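Local coordinates for putative 4-Hydroxy-2-oxoglutarate aldolase / 2-dehydro-3-deoxyphosphogluconate aldolase (Yersinia enterocolitica, PDB 3LM7), which is a putative aldolase of the KDGP aldolase family, with a TIM-barrel-type fold, at residues Q79-M82 / V83-S87; D199-E202 / Q203-I207; A152-K155 / D156-G159; E175-F178 / V179-C183; T239-D242 / I243-I247. All coordinates share one frame; numbering follows the deposited sequence.

Interaction 1 of 5, residues Q79-M82 / V83-S87; sequences QSVM and VSQIS
Met-82 and Ile-86 meet one turn apart on the first turns of helix 80-90. CG of Met-82 lies 4.0 Å from CD1 of Ile-86, and the two chains pass at a slant. The selenomethionine chain is extended, with CG anti to its backbone N (chi1 -156°), and leads away from the helix. Met-82 touches Val-50 of helix 50-63, and Ile-86 packs on Ala-53 and Met-57 of the same helix. This is the tight part of the contact. Ile-86 N donates to Met-82 O at 2.8 Å, and CG1 of Ile-86 lies 3.2 Å from that oxygen. Val-83 and Ser-87 face Val-70 and Val-95, on the strands at the two ends of this beta-alpha-beta unit. Within 83-87, Val-83 O accepts from Ser-87 N at 2.9 Å and from Ser-87 OG at 2.8 Å. They arrive from opposite faces of the carbonyl plane. OG thus folds back one turn, to the carbonyl that its own N already uses. The looser side holds Val-81, which is exposed, and Gln-85, which is partly so. CG1 of Val-81 touches NE2 of Gln-85 at 3.4 Å. On a further flank a water donates to OG of Ser-80 at 3.0 Å and also bonds OG of Ser-84 at 2.9 Å. The chemistry implies an apolar side against helix 50-63 and the strands, and a flank whose buried serine hydroxyls are satisfied by water, Gln-97 and Ser-105.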
loop_
_atom_site.group_PDB
_atom_site.type_symbol
_atom_site.label_atom_id
_atom_site.label_comp_id
_atom_site.label_asym_id
_atom_site.label_seq_id
_atom_site.Cartn_x
_atom_site.Cartn_y
_atom_site.Cartn_z
ATOM N N GLN A 79 24.271 15.197 -12.527
ATOM C CA GLN A 79 24.761 14.205 -11.551
ATOM C C GLN A 79 24.113 12.837 -11.732
ATOM O O GLN A 79 24.405 11.867 -10.959
ATOM C CB GLN A 79 24.403 14.683 -10.147
ATOM C CG GLN A 79 25.117 16.000 -9.781
ATOM C CD GLN A 79 26.613 15.829 -9.751
ATOM O OE1 GLN A 79 27.149 14.984 -9.013
ATOM N NE2 GLN A 79 27.303 16.605 -10.578
ATOM N N SER A 80 23.240 12.715 -12.732
ATOM C CA SER A 80 22.473 11.448 -12.885
ATOM C C SER A 80 23.308 10.167 -13.033
ATOM O O SER A 80 23.048 9.165 -12.378
ATOM C CB SER A 80 21.418 11.545 -14.012
ATOM O OG SER A 80 20.784 10.263 -14.201
ATOM N N VAL A 81 24.341 10.201 -13.876
ATOM C CA VAL A 81 25.157 9.010 -14.052
ATOM C C VAL A 81 25.967 8.724 -12.766
ATOM O O VAL A 81 26.110 7.569 -12.346
ATOM C CB VAL A 81 26.118 9.202 -15.268
ATOM C CG1 VAL A 81 27.342 8.163 -15.235
ATOM C CG2 VAL A 81 25.283 9.161 -16.597
HETATM N N MSE A 82 26.523 9.748 -12.158
HETATM C CA MSE A 82 27.269 9.508 -10.902
HETATM C C MSE A 82 26.365 8.923 -9.819
HETATM O O MSE A 82 26.762 8.003 -9.123
HETATM C CB MSE A 82 27.883 10.798 -10.405
HETATM C CG MSE A 82 29.088 10.596 -9.518
HETATM SE SE MSE A 82 29.508 12.378 -8.788
HETATM C CE MSE A 82 30.883 11.848 -7.598
ATOM N N VAL A 83 25.125 9.417 -9.702
ATOM C CA VAL A 83 24.181 8.812 -8.725
ATOM C C VAL A 83 23.940 7.330 -9.007
ATOM O O VAL A 83 23.945 6.513 -8.082
ATOM C CB VAL A 83 22.847 9.607 -8.628
ATOM C CG1 VAL A 83 21.802 8.811 -7.874
ATOM C CG2 VAL A 83 23.150 10.929 -7.848
ATOM N N SER A 84 23.811 6.946 -10.282
ATOM C CA SER A 84 23.610 5.540 -10.585
ATOM C C SER A 84 24.836 4.712 -10.169
ATOM O O SER A 84 24.699 3.597 -9.671
ATOM C CB SER A 84 23.370 5.308 -12.097
ATOM O OG SER A 84 22.107 5.817 -12.445
ATOM N N GLN A 85 26.029 5.236 -10.441
ATOM C CA GLN A 85 27.225 4.506 -10.047
ATOM C C GLN A 85 27.451 4.458 -8.551
ATOM O O GLN A 85 27.837 3.399 -8.006
ATOM C CB GLN A 85 28.439 5.058 -10.794
ATOM C CG GLN A 85 28.264 4.932 -12.326
ATOM C CD GLN A 85 29.322 5.751 -13.066
ATOM O OE1 GLN A 85 30.037 6.504 -12.456
ATOM N NE2 GLN A 85 29.395 5.608 -14.379
ATOM N N ILE A 86 27.263 5.587 -7.868
ATOM C CA ILE A 86 27.352 5.592 -6.422
ATOM C C ILE A 86 26.363 4.585 -5.815
ATOM O O ILE A 86 26.711 3.783 -4.913
ATOM C CB ILE A 86 27.038 6.963 -5.865
ATOM C CG1 ILE A 86 28.130 7.953 -6.229
ATOM C CG2 ILE A 86 26.851 6.928 -4.318
ATOM C CD1 ILE A 86 27.733 9.443 -5.949
ATOM N N SER A 87 25.117 4.628 -6.281
ATOM C CA SER A 87 24.027 3.799 -5.661
ATOM C C SER A 87 24.278 2.305 -5.827
ATOM O O SER A 87 23.974 1.532 -4.944
ATOM C CB SER A 87 22.640 4.222 -6.198
ATOM O OG SER A 87 22.391 5.606 -5.903
HETATM O O HOH W 1 21.879 7.502 -14.834
#

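Interaction 2 of 5, residues D199-E202 / Q203-I207; sequences DNFE and QIVQI
Val-205 runs alongside the ring of Phe-201 in the first turns of helix 201-211 of this TIM-barrel-clan protein. CG2 of Val-205 sits over one face of the phenyl ring, 3.8 Å from its centroid and 18° off the normal. This is a CH-pi contact. The ring stands beside the valine because its CG is anti to the backbone N (chi1 175°). Leu-240 and Ile-243 of helix 234-247 also pack on Phe-201. Asn-200 and Ile-204 form a second pair, one turn apart. CD1 of Ile-204 rests 3.6 Å from CG of Asn-200. The amide itself is held in the preceding loop: OD1 accepts from Asp-197 N, and ND2 donates to Gly-195 O. The outer side is polar. Glu-202 is extended and its OE1 forms a salt bridge with Lys-246, while Gln-206 bends at chi2 and its NE2 donates to Asp-210. A water donates to Asp-199 O and accepts from Gln-203 N, so it links the two backbones at the helix start. Another water joins Glu-202 and Gln-206, donating to OE2 of Glu-202 at 2.6 Å and to OE1 of Gln-206 at 2.8 Å.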
loop_
_atom_site.group_PDB
_atom_site.type_symbol
_atom_site.label_atom_id
_atom_site.label_comp_id
_atom_site.label_asym_id
_atom_site.label_seq_id
_atom_site.Cartn_x
_atom_site.Cartn_y
_atom_site.Cartn_z
ATOM N N ASP A 199 4.690 24.860 7.926
ATOM C CA ASP A 199 3.281 25.354 7.896
ATOM C C ASP A 199 2.430 24.750 6.776
ATOM O O ASP A 199 1.194 24.719 6.875
ATOM C CB ASP A 199 3.273 26.874 7.814
ATOM C CG ASP A 199 3.791 27.521 9.093
ATOM O OD1 ASP A 199 3.597 26.958 10.226
ATOM O OD2 ASP A 199 4.388 28.610 8.947
ATOM N N ASN A 200 3.053 24.265 5.715
ATOM C CA ASN A 200 2.247 23.646 4.619
ATOM C C ASN A 200 2.432 22.117 4.543
ATOM O O ASN A 200 1.793 21.464 3.755
ATOM C CB ASN A 200 2.491 24.311 3.256
ATOM C CG ASN A 200 3.931 24.183 2.797
ATOM O OD1 ASN A 200 4.662 23.275 3.202
ATOM N ND2 ASN A 200 4.355 25.108 1.949
ATOM N N PHE A 201 3.296 21.578 5.411
ATOM C CA PHE A 201 3.638 20.166 5.380
ATOM C C PHE A 201 2.416 19.342 5.624
ATOM O O PHE A 201 2.156 18.419 4.873
ATOM C CB PHE A 201 4.682 19.858 6.453
ATOM C CG PHE A 201 5.017 18.378 6.586
ATOM C CD1 PHE A 201 5.933 17.800 5.717
ATOM C CD2 PHE A 201 4.426 17.598 7.598
ATOM C CE1 PHE A 201 6.276 16.393 5.855
ATOM C CE2 PHE A 201 4.742 16.227 7.761
ATOM C CZ PHE A 201 5.678 15.622 6.894
ATOM N N GLU A 202 1.658 19.619 6.706
ATOM C CA GLU A 202 0.486 18.779 6.956
ATOM C C GLU A 202 -0.482 18.739 5.752
ATOM O O GLU A 202 -0.893 17.656 5.334
ATOM C CB GLU A 202 -0.298 19.267 8.202
ATOM C CG GLU A 202 -1.563 18.452 8.424
ATOM C CD GLU A 202 -2.191 18.778 9.777
ATOM O OE1 GLU A 202 -1.564 19.464 10.605
ATOM O OE2 GLU A 202 -3.289 18.321 9.988
ATOM N N GLN A 203 -0.788 19.898 5.175
ATOM C CA GLN A 203 -1.761 19.905 4.114
ATOM C C GLN A 203 -1.211 19.134 2.881
ATOM O O GLN A 203 -1.911 18.341 2.295
ATOM C CB GLN A 203 -2.103 21.347 3.741
ATOM C CG GLN A 203 -3.144 21.397 2.597
ATOM C CD GLN A 203 -3.439 22.845 2.168
ATOM O OE1 GLN A 203 -2.960 23.784 2.799
ATOM N NE2 GLN A 203 -4.143 23.016 1.054
ATOM N N ILE A 204 0.062 19.295 2.584
ATOM C CA ILE A 204 0.638 18.645 1.431
ATOM C C ILE A 204 0.644 17.113 1.561
ATOM O O ILE A 204 0.265 16.376 0.621
ATOM C CB ILE A 204 2.095 19.234 1.129
ATOM C CG1 ILE A 204 1.952 20.609 0.438
ATOM C CG2 ILE A 204 2.877 18.235 0.241
ATOM C CD1 ILE A 204 3.259 21.519 0.396
ATOM N N VAL A 205 1.038 16.633 2.737
ATOM C CA VAL A 205 0.947 15.208 3.007
ATOM C C VAL A 205 -0.502 14.709 3.102
ATOM O O VAL A 205 -0.805 13.640 2.563
ATOM C CB VAL A 205 1.762 14.807 4.279
ATOM C CG1 VAL A 205 1.619 13.256 4.546
ATOM C CG2 VAL A 205 3.273 15.228 4.098
ATOM N N GLN A 206 -1.400 15.490 3.694
ATOM C CA GLN A 206 -2.753 15.020 3.851
ATOM C C GLN A 206 -3.364 14.816 2.450
ATOM O O GLN A 206 -4.172 13.921 2.243
ATOM C CB GLN A 206 -3.581 16.084 4.576
ATOM C CG GLN A 206 -4.976 15.607 5.021
ATOM C CD GLN A 206 -4.929 14.536 6.101
ATOM O OE1 GLN A 206 -4.460 14.792 7.217
ATOM N NE2 GLN A 206 -5.420 13.343 5.777
ATOM N N ILE A 207 -3.058 15.717 1.510
ATOM C CA ILE A 207 -3.608 15.534 0.154
ATOM C C ILE A 207 -3.258 14.172 -0.411
ATOM O O ILE A 207 -4.102 13.484 -1.000
ATOM C CB ILE A 207 -3.053 16.654 -0.766
ATOM C CG1 ILE A 207 -3.848 17.921 -0.507
ATOM C CG2 ILE A 207 -3.110 16.243 -2.281
ATOM C CD1 ILE A 207 -3.139 19.164 -1.118
HETATM O O HOH W 2 -0.439 22.399 6.505
HETATM O O HOH W 3 -1.190 24.452 4.727
HETATM O O HOH W 4 -4.736 17.466 7.941
#

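Interaction 3 of 5, residues A152-K155 / D156-G159; sequences AMLK and DMGG
Leu-154 O is gripped by two backbone donors from the residues that follow it. Gly-159 N binds it at 2.8 Å, from above the carbonyl plane. Met-157 N also reaches it, at 3.0 Å, but this bond is weak. Met-157 N has a sounder acceptor in Met-153 O, at 2.9 Å. Before it in the chain, Asp-156 N donates to Ala-152 O at 2.9 Å. Lys-155 O takes the N-H of Gly-158 at 3.0 Å, again from well out of its plane. A water donates to Lys-155 O and to Gly-159 O, the latter at 2.7 Å. The bonds of Gly-159 N and Gly-158 N make a Schellman motif, which ends helix 147-156 and turns the chain toward strand 161-164. Gly-158 has the positive phi of the motif (94°), an angle at which a CB would press on the preceding carbonyl. Its own O accepts from NE of Arg-106. Lys-155 NZ is satisfied away from the turn, by Thr-186 O and by a salt bridge to the terminal OXT of Gln-249 of the second subunit. The apolar side is modest: CD2 of Leu-154 touches CE of the selenomethionine Met-157 at 3.9 Å, the two chains crossing at an angle. Both also pack on Val-102 of helix 102-109.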
loop_
_atom_site.group_PDB
_atom_site.type_symbol
_atom_site.label_atom_id
_atom_site.label_comp_id
_atom_site.label_asym_id
_atom_site.label_seq_id
_atom_site.Cartn_x
_atom_site.Cartn_y
_atom_site.Cartn_z
ATOM N N ALA A 152 3.271 4.964 -15.907
ATOM C CA ALA A 152 3.517 3.654 -16.527
ATOM C C ALA A 152 4.970 3.571 -17.067
ATOM O O ALA A 152 5.607 2.508 -17.031
ATOM C CB ALA A 152 2.490 3.401 -17.687
HETATM N N MSE A 153 5.461 4.669 -17.651
HETATM C CA MSE A 153 6.885 4.665 -18.146
HETATM C C MSE A 153 7.872 4.497 -16.973
HETATM O O MSE A 153 8.855 3.724 -17.087
HETATM C CB MSE A 153 7.208 5.960 -18.941
HETATM C CG MSE A 153 6.393 6.010 -20.196
HETATM SE SE MSE A 153 6.601 7.705 -21.160
HETATM C CE MSE A 153 8.373 7.379 -21.876
ATOM N N LEU A 154 7.644 5.206 -15.862
ATOM C CA LEU A 154 8.492 5.026 -14.642
ATOM C C LEU A 154 8.478 3.559 -14.186
ATOM O O LEU A 154 9.564 2.968 -13.949
ATOM C CB LEU A 154 7.983 5.938 -13.526
ATOM C CG LEU A 154 8.366 7.416 -13.783
ATOM C CD1 LEU A 154 7.741 8.329 -12.781
ATOM C CD2 LEU A 154 9.920 7.677 -13.745
ATOM N N LYS A 155 7.276 2.945 -14.151
ATOM C CA LYS A 155 7.202 1.505 -13.782
ATOM C C LYS A 155 7.984 0.645 -14.763
ATOM O O LYS A 155 8.763 -0.258 -14.348
ATOM C CB LYS A 155 5.750 1.006 -13.748
ATOM C CG LYS A 155 4.849 1.574 -12.582
ATOM C CD LYS A 155 3.423 0.937 -12.751
ATOM C CE LYS A 155 2.511 1.216 -11.580
ATOM N NZ LYS A 155 1.164 0.787 -11.997
ATOM N N ASP A 156 7.796 0.907 -16.058
ATOM C CA ASP A 156 8.509 0.143 -17.094
ATOM C C ASP A 156 10.015 0.287 -16.915
ATOM O O ASP A 156 10.797 -0.615 -17.296
ATOM C CB ASP A 156 8.157 0.675 -18.502
ATOM C CG ASP A 156 6.770 0.273 -18.957
ATOM O OD1 ASP A 156 6.268 -0.763 -18.472
ATOM O OD2 ASP A 156 6.213 0.958 -19.862
HETATM N N MSE A 157 10.449 1.433 -16.402
HETATM C CA MSE A 157 11.899 1.652 -16.184
HETATM C C MSE A 157 12.427 1.130 -14.830
HETATM O O MSE A 157 13.598 1.202 -14.599
HETATM C CB MSE A 157 12.261 3.132 -16.428
HETATM C CG MSE A 157 12.044 3.482 -17.929
HETATM SE SE MSE A 157 12.410 5.309 -18.356
HETATM C CE MSE A 157 11.573 6.206 -16.935
ATOM N N GLY A 158 11.586 0.527 -13.990
ATOM C CA GLY A 158 12.088 0.018 -12.702
ATOM C C GLY A 158 11.901 1.048 -11.586
ATOM O O GLY A 158 12.354 0.820 -10.452
ATOM N N GLY A 159 11.206 2.147 -11.853
ATOM C CA GLY A 159 11.124 3.217 -10.822
ATOM C C GLY A 159 10.125 2.838 -9.732
ATOM O O GLY A 159 9.174 1.983 -9.976
HETATM O O HOH W 5 8.913 -0.416 -11.101
#

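Interaction 4 of 5, residues E175-F178 / V179-C183; sequences EYRF and VAEAC
Tyr-176 O accepts from Ala-180 N at 2.9 Å, the shortest sound polar bond between 175-178 and 179-183. Val-179 N also reaches Glu-175 O at 3.1 Å, and Ala-182 N reaches Phe-178 O at 3.0 Å. These are regular alpha-helical bonds within helix 173-185. The side chains add less to the contact. Arg-177 and Glu-181 extend next to each other, but their charged ends do not meet. NE of Arg-177 is 5.6 Å from OE2 of Glu-181, and the guanidinium and carboxylate planes stand 82° apart. Glu-181 CG is modelled too close to Arg-177 O, so the placing of this side chain, and with it those two values, is doubtful. The arginine bends at chi3 (-39°), which turns its guanidinium back along the helix to a salt bridge with Asp-174. The side chain of Glu-181 lies about 4 Å from a bound potassium ion. Phe-178 turns an edge of its ring to the backbone, with CD2 3.8 Å from Val-179 N. On the buried side CG2 of Val-179 touches Glu-175 O at 3.4 Å. Glu-175 itself leads away to the loop at Thr-123, whose N donates to OE1. Helix 173-185 is the crossover of the beta-alpha-beta unit between strands 161-164 and 189-192. Tyr-176, Val-179 and Ala-180 pack on Leu-190 of the second strand. Val-147 of helix 147-156 covers Phe-178, Val-179 and Ala-182, and helix 201-211 meets Tyr-176 through Ile-207 and Ala-208.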
loop_
_atom_site.group_PDB
_atom_site.type_symbol
_atom_site.label_atom_id
_atom_site.label_comp_id
_atom_site.label_asym_id
_atom_site.label_seq_id
_atom_site.Cartn_x
_atom_site.Cartn_y
_atom_site.Cartn_z
ATOM N N GLU A 175 -2.486 20.575 -9.660
ATOM C CA GLU A 175 -1.682 19.537 -10.372
ATOM C C GLU A 175 -1.221 18.395 -9.469
ATOM O O GLU A 175 -1.245 17.227 -9.862
ATOM C CB GLU A 175 -0.459 20.122 -11.070
ATOM C CG GLU A 175 -0.835 21.039 -12.285
ATOM C CD GLU A 175 0.390 21.744 -12.828
ATOM O OE1 GLU A 175 1.199 21.062 -13.466
ATOM O OE2 GLU A 175 0.565 22.960 -12.594
ATOM N N TYR A 176 -0.782 18.761 -8.267
ATOM C CA TYR A 176 -0.288 17.808 -7.276
ATOM C C TYR A 176 -1.413 16.848 -6.908
ATOM O O TYR A 176 -1.178 15.624 -6.834
ATOM C CB TYR A 176 0.281 18.548 -6.065
ATOM C CG TYR A 176 0.605 17.692 -4.871
ATOM C CD1 TYR A 176 1.581 16.673 -4.953
ATOM C CD2 TYR A 176 -0.015 17.927 -3.662
ATOM C CE1 TYR A 176 1.896 15.882 -3.866
ATOM C CE2 TYR A 176 0.307 17.128 -2.487
ATOM C CZ TYR A 176 1.237 16.109 -2.621
ATOM O OH TYR A 176 1.587 15.321 -1.547
ATOM N N ARG A 177 -2.616 17.376 -6.720
ATOM C CA ARG A 177 -3.689 16.556 -6.240
ATOM C C ARG A 177 -4.001 15.472 -7.302
ATOM O O ARG A 177 -4.275 14.304 -6.996
ATOM C CB ARG A 177 -4.941 17.425 -5.957
ATOM C CG ARG A 177 -6.084 16.547 -5.322
ATOM C CD ARG A 177 -7.361 17.369 -4.952
ATOM N NE ARG A 177 -7.031 18.699 -4.397
ATOM C CZ ARG A 177 -7.047 19.852 -5.094
ATOM N NH1 ARG A 177 -7.405 19.918 -6.426
ATOM N NH2 ARG A 177 -6.708 20.962 -4.453
ATOM N N PHE A 178 -4.002 15.913 -8.553
ATOM C CA PHE A 178 -4.247 15.008 -9.663
ATOM C C PHE A 178 -3.196 13.911 -9.668
ATOM O O PHE A 178 -3.542 12.749 -9.884
ATOM C CB PHE A 178 -4.229 15.777 -11.000
ATOM C CG PHE A 178 -4.699 14.932 -12.172
ATOM C CD1 PHE A 178 -5.991 15.017 -12.637
ATOM C CD2 PHE A 178 -3.809 14.035 -12.800
ATOM C CE1 PHE A 178 -6.401 14.186 -13.742
ATOM C CE2 PHE A 178 -4.226 13.238 -13.906
ATOM C CZ PHE A 178 -5.503 13.318 -14.372
ATOM N N VAL A 179 -1.937 14.273 -9.534
ATOM C CA VAL A 179 -0.830 13.266 -9.524
ATOM C C VAL A 179 -1.039 12.263 -8.383
ATOM O O VAL A 179 -0.827 11.048 -8.569
ATOM C CB VAL A 179 0.527 13.961 -9.411
ATOM C CG1 VAL A 179 1.691 13.001 -9.132
ATOM C CG2 VAL A 179 0.849 14.755 -10.782
ATOM N N ALA A 180 -1.411 12.795 -7.211
ATOM C CA ALA A 180 -1.697 11.963 -6.050
ATOM C C ALA A 180 -2.820 10.955 -6.339
ATOM O O ALA A 180 -2.695 9.751 -6.030
ATOM C CB ALA A 180 -2.020 12.861 -4.829
ATOM N N GLU A 181 -3.906 11.403 -6.979
ATOM C CA GLU A 181 -5.029 10.459 -7.295
ATOM C C GLU A 181 -4.618 9.392 -8.307
ATOM O O GLU A 181 -4.980 8.214 -8.150
ATOM C CB GLU A 181 -6.247 11.226 -7.797
ATOM C CG GLU A 181 -6.402 12.430 -6.938
ATOM C CD GLU A 181 -7.697 12.565 -6.329
ATOM O OE1 GLU A 181 -8.030 11.543 -5.628
ATOM O OE2 GLU A 181 -8.335 13.686 -6.514
ATOM N N ALA A 182 -3.766 9.808 -9.263
ATOM C CA ALA A 182 -3.262 8.883 -10.271
ATOM C C ALA A 182 -2.254 7.862 -9.638
ATOM O O ALA A 182 -2.292 6.625 -9.935
ATOM C CB ALA A 182 -2.601 9.711 -11.443
ATOM N N CYS A 183 -1.426 8.325 -8.697
ATOM C CA CYS A 183 -0.522 7.370 -8.018
ATOM C C CYS A 183 -1.352 6.357 -7.216
ATOM O O CYS A 183 -1.037 5.200 -7.216
ATOM C CB CYS A 183 0.418 8.093 -7.034
ATOM S SG CYS A 183 1.780 9.046 -7.958
#

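Interaction 5 of 5, residues T239-D242 / I243-I247; sequences TLLD and IVKKI
The C-terminal helix 234-247 of this TIM-barrel-clan protein carries the contact in its last turns. Leu-241 and Lys-245 cross there at a slant. CE of Lys-245 lies 4.0 Å from both CG and CD2 of Leu-241, so the apolar stem of the lysine covers the leucine branch. The lysine is extended from a CG set anti to the carbonyl carbon (chi1 -72°). Its NZ goes on to a salt bridge with Glu-35. Asp-242 and Lys-245 do not pair directly, since OD1 of Asp-242 and NZ of Lys-245 are 5.4 Å apart. A water lies near both, but it is modelled too close to OD1 and its bond to NZ is weak, so this link is doubtful. The other carboxylate oxygen, OD2, forms a salt bridge with Lys-238. Ile-243 lays CG1 against Thr-239 O at 3.4 Å, and its N donates to the same oxygen at 3.1 Å. Val-244 does likewise with Leu-240 O, its N bonding at 2.9 Å and its CG2 touching at 3.4 Å. The carbonyls are therefore flanked by aliphatic branches as well as bonded. Helix 201-211 lies alongside, with Ile-247 on Gln-206. Leu-240 and Val-244 rest on Leu-17 of strand 17-20, and Val-244 and Lys-245 also touch Tyr-11 of the N-terminal loop.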
loop_
_atom_site.group_PDB
_atom_site.type_symbol
_atom_site.label_atom_id
_atom_site.label_comp_id
_atom_site.label_asym_id
_atom_site.label_seq_id
_atom_site.Cartn_x
_atom_site.Cartn_y
_atom_site.Cartn_z
ATOM N N THR A 239 9.108 18.299 14.885
ATOM C CA THR A 239 7.824 18.948 14.619
ATOM C C THR A 239 7.155 18.210 13.419
ATOM O O THR A 239 5.935 17.944 13.401
ATOM C CB THR A 239 8.030 20.463 14.246
ATOM O OG1 THR A 239 8.579 21.145 15.377
ATOM C CG2 THR A 239 6.739 21.145 13.850
ATOM N N LEU A 240 7.966 17.891 12.410
ATOM C CA LEU A 240 7.458 17.076 11.279
ATOM C C LEU A 240 6.966 15.701 11.695
ATOM O O LEU A 240 5.839 15.300 11.361
ATOM C CB LEU A 240 8.536 16.938 10.191
ATOM C CG LEU A 240 8.849 18.279 9.542
ATOM C CD1 LEU A 240 10.221 18.200 8.728
ATOM C CD2 LEU A 240 7.706 18.871 8.667
ATOM N N LEU A 241 7.812 14.953 12.416
ATOM C CA LEU A 241 7.365 13.675 12.978
ATOM C C LEU A 241 5.998 13.777 13.696
ATOM O O LEU A 241 5.082 12.955 13.459
ATOM C CB LEU A 241 8.424 13.118 13.949
ATOM C CG LEU A 241 8.138 11.678 14.407
ATOM C CD1 LEU A 241 7.988 10.642 13.229
ATOM C CD2 LEU A 241 9.195 11.238 15.474
ATOM N N ASP A 242 5.863 14.744 14.629
ATOM C CA ASP A 242 4.618 14.890 15.346
ATOM C C ASP A 242 3.416 15.087 14.391
ATOM O O ASP A 242 2.333 14.542 14.645
ATOM C CB ASP A 242 4.680 16.070 16.335
ATOM C CG ASP A 242 5.585 15.804 17.525
ATOM O OD1 ASP A 242 5.931 14.648 17.742
ATOM O OD2 ASP A 242 5.989 16.780 18.207
ATOM N N ILE A 243 3.569 15.869 13.317
ATOM C CA ILE A 243 2.467 15.987 12.330
ATOM C C ILE A 243 2.172 14.614 11.684
ATOM O O ILE A 243 0.999 14.170 11.532
ATOM C CB ILE A 243 2.836 17.029 11.213
ATOM C CG1 ILE A 243 2.906 18.435 11.842
ATOM C CG2 ILE A 243 1.800 17.003 10.052
ATOM C CD1 ILE A 243 3.545 19.488 10.916
ATOM N N VAL A 244 3.244 13.915 11.309
ATOM C CA VAL A 244 3.071 12.596 10.691
ATOM C C VAL A 244 2.252 11.684 11.656
ATOM O O VAL A 244 1.240 11.056 11.263
ATOM C CB VAL A 244 4.419 11.966 10.359
ATOM C CG1 VAL A 244 4.225 10.490 9.935
ATOM C CG2 VAL A 244 5.167 12.831 9.197
ATOM N N LYS A 245 2.648 11.655 12.941
ATOM C CA LYS A 245 1.922 10.796 13.885
ATOM C C LYS A 245 0.472 11.212 14.052
ATOM O O LYS A 245 -0.422 10.374 14.339
ATOM C CB LYS A 245 2.600 10.842 15.277
ATOM C CG LYS A 245 3.900 10.115 15.284
ATOM C CD LYS A 245 4.556 10.233 16.679
ATOM C CE LYS A 245 5.831 9.407 16.686
ATOM N NZ LYS A 245 6.355 9.310 18.097
ATOM N N LYS A 246 0.218 12.510 13.884
ATOM C CA LYS A 246 -1.161 13.031 13.996
ATOM C C LYS A 246 -1.982 12.544 12.829
ATOM O O LYS A 246 -3.153 12.132 13.002
ATOM C CB LYS A 246 -1.185 14.601 14.039
ATOM C CG LYS A 246 -2.588 15.176 14.306
ATOM C CD LYS A 246 -2.616 16.716 14.440
ATOM C CE LYS A 246 -2.168 17.371 13.141
ATOM N NZ LYS A 246 -2.227 18.867 13.205
ATOM N N ILE A 247 -1.413 12.620 11.629
ATOM C CA ILE A 247 -2.274 12.412 10.447
ATOM C C ILE A 247 -2.255 10.995 9.890
ATOM O O ILE A 247 -3.185 10.592 9.140
ATOM C CB ILE A 247 -2.001 13.474 9.312
ATOM C CG1 ILE A 247 -0.604 13.268 8.743
ATOM C CG2 ILE A 247 -2.204 14.928 9.854
ATOM C CD1 ILE A 247 -0.287 14.271 7.627
HETATM O O HOH W 6 7.126 12.608 18.181
#

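Overall arrangement
All five contacts lie within or at the end of helices around the parallel sheet. Interaction 4 is the most buried. The others are partly buried; interaction 3 rests mainly on backbone bonds. Interactions 2 and 5 join helices 201-211 and 234-247 by both apolar packing and charge. Interaction 2 also meets interaction 4, where Tyr-176 OH probably bonds Ile-204 O. Interaction 1 lies across the chain's centre from interactions 2, 4 and 5. Its polar groups are mainly serines, whereas interaction 5 is rich in charge. Interaction 3 alone ends its helix in a glycine turn, and it alone reaches the second subunit.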